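Local coordinates for hypothetical exported protein (Streptococcus pyogenes, PDB 3PSQ), which is a class B sortase involved in pilus assembly, probably a cysteine transpeptidase that works through an acyl-thioester intermediate, at residues Phe26-Leu40 and Lys119-Leu131. Numbering follows the deposited sequence.
Sequences FDDLLAINSDVMAWL and KEFSIETKTKQKL. With ZN (zinc ion), chain P; ZN (zinc ion), chain N; ACY (acetic acid), chain F.
Lys128 bends at chi2 (-44°) and again at chi4, and this curl lays its CE beside the ring of Phe26 and carries NZ to Asp27. Phe26 is placed for it by a CG anti to the backbone N (chi1 -164°), which sends the ring from helix 22-32 toward the Thr125-Lys128 turn. Lys128 NZ meets Asp27 OD1 at 2.8 Å on the syn side, 23° out of the carboxylate plane, a salt bridge at the solvent-exposed margin. The Phe26 ring is sandwiched, with Leu30 CD1 over one face and Trp39 CB over the other, while the carbonyl oxygen of Thr125 comes to its edge, 3.6 Å from CE2. Leu30 also reaches the turn, its CD2 3.8 Å from Lys126 CB.

Beyond the helix, strands 36-41 and 120-125 run antiparallel as neighbours in the sortase beta-sheet. Trp39 and Glu124 form the hydrogen-bonded pair: Trp39 N gives to Glu124 O at 2.8 Å and Glu124 N to Trp39 O at 2.9 Å. On the face that carries Ala38 and Leu40, Leu40 CD1 packs obliquely against Phe121 CD1 (3.5 Å) and also touches Ile123 CG1 (3.8 Å), and Leu187 of strand 184-190 joins this buried layer. On its other edge, strand 36-41 carries a classic beta bulge, with Met37 and Ala38 opposite the single residue Ile51.

On the Trp39 face, Glu124 extends to bind a zinc ion through OE2 at 2.2 Å, with OE1 salt-bridged to Lys22, while Trp39 NE1 bonds to Asp48. Phe26 and Leu30 of helix 22-32 thus pack on the Thr125-Lys128 turn, Phe26 also on Trp39 CB, with the Asp27-Lys128 salt bridge at the margin; the zinc and Lys22 together would probably stabilise Glu124 as a carboxylate.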
# COMPACT_ATOMS: atom_id res chain seq x y z
N PHE A 26 -13.36 12.71 4.36
CA PHE A 26 -12.44 12.87 3.21
C PHE A 26 -12.28 14.30 2.69
O PHE A 26 -11.17 14.83 2.60
CB PHE A 26 -12.81 11.91 2.08
CG PHE A 26 -11.72 11.70 1.03
CD1 PHE A 26 -10.37 11.81 1.34
CD2 PHE A 26 -12.07 11.35 -0.26
CE1 PHE A 26 -9.38 11.58 0.38
CE2 PHE A 26 -11.10 11.12 -1.23
CZ PHE A 26 -9.76 11.26 -0.91
N ASP A 27 -13.40 14.91 2.33
CA ASP A 27 -13.39 16.29 1.86
C ASP A 27 -12.76 17.21 2.88
O ASP A 27 -11.93 18.04 2.53
CB ASP A 27 -14.81 16.76 1.55
CG ASP A 27 -15.37 16.13 0.28
OD1 ASP A 27 -14.68 16.20 -0.77
OD2 ASP A 27 -16.48 15.55 0.34
N ASP A 28 -13.13 17.05 4.14
CA ASP A 28 -12.59 17.90 5.19
C ASP A 28 -11.10 17.72 5.38
O ASP A 28 -10.38 18.69 5.52
CB ASP A 28 -13.29 17.63 6.52
CG ASP A 28 -14.60 18.38 6.65
OD1 ASP A 28 -14.99 19.10 5.70
OD2 ASP A 28 -15.24 18.23 7.73
N LEU A 29 -10.62 16.48 5.42
CA LEU A 29 -9.18 16.24 5.46
C LEU A 29 -8.48 16.88 4.30
O LEU A 29 -7.44 17.51 4.46
CB LEU A 29 -8.84 14.74 5.52
CG LEU A 29 -9.25 14.16 6.86
CD1 LEU A 29 -9.04 12.68 6.96
CD2 LEU A 29 -8.50 14.92 7.96
N LEU A 30 -9.07 16.74 3.12
CA LEU A 30 -8.50 17.29 1.90
C LEU A 30 -8.34 18.78 2.03
O LEU A 30 -7.38 19.36 1.54
CB LEU A 30 -9.39 16.96 0.71
CG LEU A 30 -9.21 15.55 0.15
CD1 LEU A 30 -10.35 15.14 -0.79
CD2 LEU A 30 -7.86 15.43 -0.50
N ALA A 31 -9.30 19.39 2.71
CA ALA A 31 -9.37 20.83 2.89
C ALA A 31 -8.35 21.33 3.92
O ALA A 31 -7.97 22.51 3.94
CB ALA A 31 -10.78 21.20 3.35
N ILE A 32 -7.93 20.42 4.79
CA ILE A 32 -7.14 20.72 5.99
C ILE A 32 -5.64 20.52 5.72
O ILE A 32 -4.81 21.23 6.27
CB ILE A 32 -7.66 19.82 7.18
CG1 ILE A 32 -8.94 20.44 7.73
CG2 ILE A 32 -6.68 19.63 8.30
CD1 ILE A 32 -8.84 21.95 7.73
N ASN A 33 -5.31 19.55 4.88
CA ASN A 33 -3.93 19.19 4.64
C ASN A 33 -3.81 18.78 3.18
O ASN A 33 -4.24 17.69 2.78
CB ASN A 33 -3.55 18.05 5.61
CG ASN A 33 -2.11 17.52 5.42
OD1 ASN A 33 -1.30 18.11 4.71
ND2 ASN A 33 -1.82 16.40 6.03
N SER A 34 -3.18 19.64 2.39
CA SER A 34 -2.96 19.35 0.97
C SER A 34 -2.13 18.08 0.71
O SER A 34 -2.13 17.58 -0.44
CB SER A 34 -2.35 20.55 0.27
OG SER A 34 -1.03 20.80 0.78
N ASP A 35 -1.45 17.54 1.73
CA ASP A 35 -0.82 16.21 1.61
C ASP A 35 -1.84 15.05 1.47
O ASP A 35 -1.50 13.99 0.94
CB ASP A 35 0.06 15.90 2.83
CG ASP A 35 1.38 16.65 2.82
OD1 ASP A 35 1.61 17.50 1.94
OD2 ASP A 35 2.21 16.38 3.72
N VAL A 36 -3.05 15.23 1.99
CA VAL A 36 -4.12 14.22 1.86
C VAL A 36 -4.46 14.03 0.37
O VAL A 36 -4.71 15.00 -0.33
CB VAL A 36 -5.37 14.59 2.71
CG1 VAL A 36 -6.51 13.57 2.48
CG2 VAL A 36 -5.02 14.67 4.25
N MET A 37 -4.46 12.79 -0.13
CA MET A 37 -4.63 12.62 -1.59
C MET A 37 -5.40 11.37 -2.02
O MET A 37 -5.61 11.16 -3.20
CB MET A 37 -3.27 12.69 -2.35
CG MET A 37 -2.13 11.98 -1.69
SD MET A 37 -2.30 10.20 -1.54
CE MET A 37 -2.53 9.68 -3.28
N ALA A 38 -5.80 10.52 -1.09
CA ALA A 38 -6.61 9.36 -1.45
C ALA A 38 -7.32 8.74 -0.24
O ALA A 38 -7.02 9.06 0.90
CB ALA A 38 -5.77 8.30 -2.15
N TRP A 39 -8.26 7.84 -0.51
CA TRP A 39 -8.90 7.05 0.52
C TRP A 39 -8.69 5.61 0.14
O TRP A 39 -8.85 5.25 -1.03
CB TRP A 39 -10.40 7.36 0.64
CG TRP A 39 -11.02 6.83 1.92
CD1 TRP A 39 -11.44 5.55 2.16
CD2 TRP A 39 -11.26 7.56 3.13
NE1 TRP A 39 -11.92 5.44 3.45
CE2 TRP A 39 -11.84 6.67 4.05
CE3 TRP A 39 -11.06 8.89 3.52
CZ2 TRP A 39 -12.20 7.06 5.34
CZ3 TRP A 39 -11.39 9.28 4.79
CH2 TRP A 39 -11.96 8.37 5.69
N LEU A 40 -8.35 4.79 1.13
CA LEU A 40 -8.09 3.37 0.91
C LEU A 40 -9.06 2.50 1.72
O LEU A 40 -9.26 2.71 2.92
CB LEU A 40 -6.66 3.05 1.31
CG LEU A 40 -6.24 1.59 1.41
CD1 LEU A 40 -6.06 0.96 0.02
CD2 LEU A 40 -4.93 1.45 2.23
N LYS A 119 -10.03 -10.47 -2.10
CA LYS A 119 -9.27 -10.50 -3.35
C LYS A 119 -9.10 -9.13 -3.97
O LYS A 119 -8.49 -8.99 -5.02
CB LYS A 119 -9.99 -11.39 -4.36
CG LYS A 119 -9.97 -12.85 -4.04
CD LYS A 119 -11.10 -13.54 -4.76
CE LYS A 119 -10.70 -14.95 -5.15
NZ LYS A 119 -11.52 -15.35 -6.33
N GLU A 120 -9.66 -8.11 -3.34
CA GLU A 120 -9.56 -6.79 -3.90
C GLU A 120 -9.41 -5.71 -2.80
O GLU A 120 -9.77 -5.92 -1.64
CB GLU A 120 -10.80 -6.51 -4.74
CG GLU A 120 -12.08 -6.74 -3.95
CD GLU A 120 -13.32 -6.59 -4.78
OE1 GLU A 120 -13.72 -7.60 -5.42
OE2 GLU A 120 -13.90 -5.48 -4.77
N PHE A 121 -8.87 -4.56 -3.18
CA PHE A 121 -9.04 -3.38 -2.37
C PHE A 121 -9.25 -2.25 -3.32
O PHE A 121 -9.05 -2.41 -4.53
CB PHE A 121 -7.87 -3.16 -1.41
CG PHE A 121 -6.53 -2.89 -2.07
CD1 PHE A 121 -6.14 -1.58 -2.38
CD2 PHE A 121 -5.64 -3.92 -2.31
CE1 PHE A 121 -4.88 -1.33 -2.94
CE2 PHE A 121 -4.39 -3.70 -2.84
CZ PHE A 121 -4.00 -2.40 -3.17
N SER A 122 -9.69 -1.12 -2.80
CA SER A 122 -10.03 -0.05 -3.69
C SER A 122 -9.53 1.29 -3.19
O SER A 122 -9.36 1.48 -1.99
CB SER A 122 -11.55 -0.03 -3.87
OG SER A 122 -12.18 0.22 -2.63
N ILE A 123 -9.31 2.22 -4.11
CA ILE A 123 -8.77 3.50 -3.75
C ILE A 123 -9.64 4.55 -4.39
O ILE A 123 -10.08 4.38 -5.51
CB ILE A 123 -7.30 3.64 -4.22
CG1 ILE A 123 -6.36 2.87 -3.29
CG2 ILE A 123 -6.87 5.10 -4.33
CD1 ILE A 123 -5.02 2.56 -3.92
N GLU A 124 -9.91 5.64 -3.68
CA GLU A 124 -10.52 6.78 -4.29
C GLU A 124 -9.56 7.96 -4.22
O GLU A 124 -9.08 8.31 -3.13
CB GLU A 124 -11.82 7.14 -3.59
CG GLU A 124 -12.47 8.39 -4.12
CD GLU A 124 -13.92 8.52 -3.68
OE1 GLU A 124 -14.42 7.62 -2.98
OE2 GLU A 124 -14.57 9.52 -4.02
N THR A 125 -9.33 8.59 -5.36
CA THR A 125 -8.37 9.67 -5.42
C THR A 125 -9.00 10.98 -5.01
O THR A 125 -10.19 11.03 -4.71
CB THR A 125 -7.70 9.80 -6.81
OG1 THR A 125 -8.61 10.42 -7.71
CG2 THR A 125 -7.23 8.42 -7.33
N LYS A 126 -8.19 12.03 -4.97
CA LYS A 126 -8.68 13.32 -4.56
C LYS A 126 -9.53 14.00 -5.63
O LYS A 126 -10.27 14.93 -5.33
CB LYS A 126 -7.55 14.24 -4.11
CG LYS A 126 -6.55 14.64 -5.16
CD LYS A 126 -5.72 15.80 -4.63
CE LYS A 126 -4.47 15.97 -5.45
NZ LYS A 126 -3.34 16.46 -4.59
N THR A 127 -9.41 13.54 -6.87
CA THR A 127 -10.31 14.02 -7.92
C THR A 127 -11.54 13.12 -7.97
O THR A 127 -12.37 13.29 -8.84
CB THR A 127 -9.66 14.07 -9.32
OG1 THR A 127 -9.24 12.76 -9.70
CG2 THR A 127 -8.48 15.03 -9.34
N LYS A 128 -11.64 12.19 -7.02
CA LYS A 128 -12.78 11.26 -6.85
C LYS A 128 -12.86 10.13 -7.86
O LYS A 128 -13.89 9.43 -7.97
CB LYS A 128 -14.13 11.95 -6.70
CG LYS A 128 -14.17 12.96 -5.56
CD LYS A 128 -13.52 12.42 -4.26
CE LYS A 128 -13.23 13.59 -3.29
NZ LYS A 128 -14.43 14.43 -2.92
N GLN A 129 -11.75 9.92 -8.56
CA GLN A 129 -11.57 8.75 -9.39
C GLN A 129 -11.55 7.49 -8.53
O GLN A 129 -11.00 7.49 -7.43
CB GLN A 129 -10.27 8.90 -10.15
CG GLN A 129 -9.99 7.80 -11.15
CD GLN A 129 -10.73 7.98 -12.50
OE1 GLN A 129 -10.56 8.99 -13.21
NE2 GLN A 129 -11.54 6.97 -12.87
N LYS A 130 -12.16 6.41 -9.00
CA LYS A 130 -12.30 5.20 -8.18
C LYS A 130 -11.54 4.06 -8.81
O LYS A 130 -11.67 3.79 -10.01
CB LYS A 130 -13.77 4.84 -7.97
CG LYS A 130 -14.58 6.01 -7.38
CD LYS A 130 -15.64 5.63 -6.37
CE LYS A 130 -16.51 6.86 -6.08
NZ LYS A 130 -17.78 6.46 -5.37
N LEU A 131 -10.69 3.40 -8.04
CA LEU A 131 -9.87 2.38 -8.62
C LEU A 131 -10.14 1.10 -7.86
O LEU A 131 -10.44 1.12 -6.69
CB LEU A 131 -8.39 2.75 -8.56
CG LEU A 131 -8.06 4.20 -8.93
CD1 LEU A 131 -6.69 4.62 -8.42
CD2 LEU A 131 -8.18 4.39 -10.45
ZN ZN P . 3.93 17.40 3.90
ZN ZN N . -16.54 9.99 -3.24
C ACY F . -12.78 3.63 -1.90
O ACY F . -13.31 4.18 -0.90
OXT ACY F . -11.61 3.19 -1.88
CH3 ACY F . -13.58 3.50 -3.17
O HOH W 1 -15.94 11.02 -1.32
O HOH W 2 3.17 19.19 4.52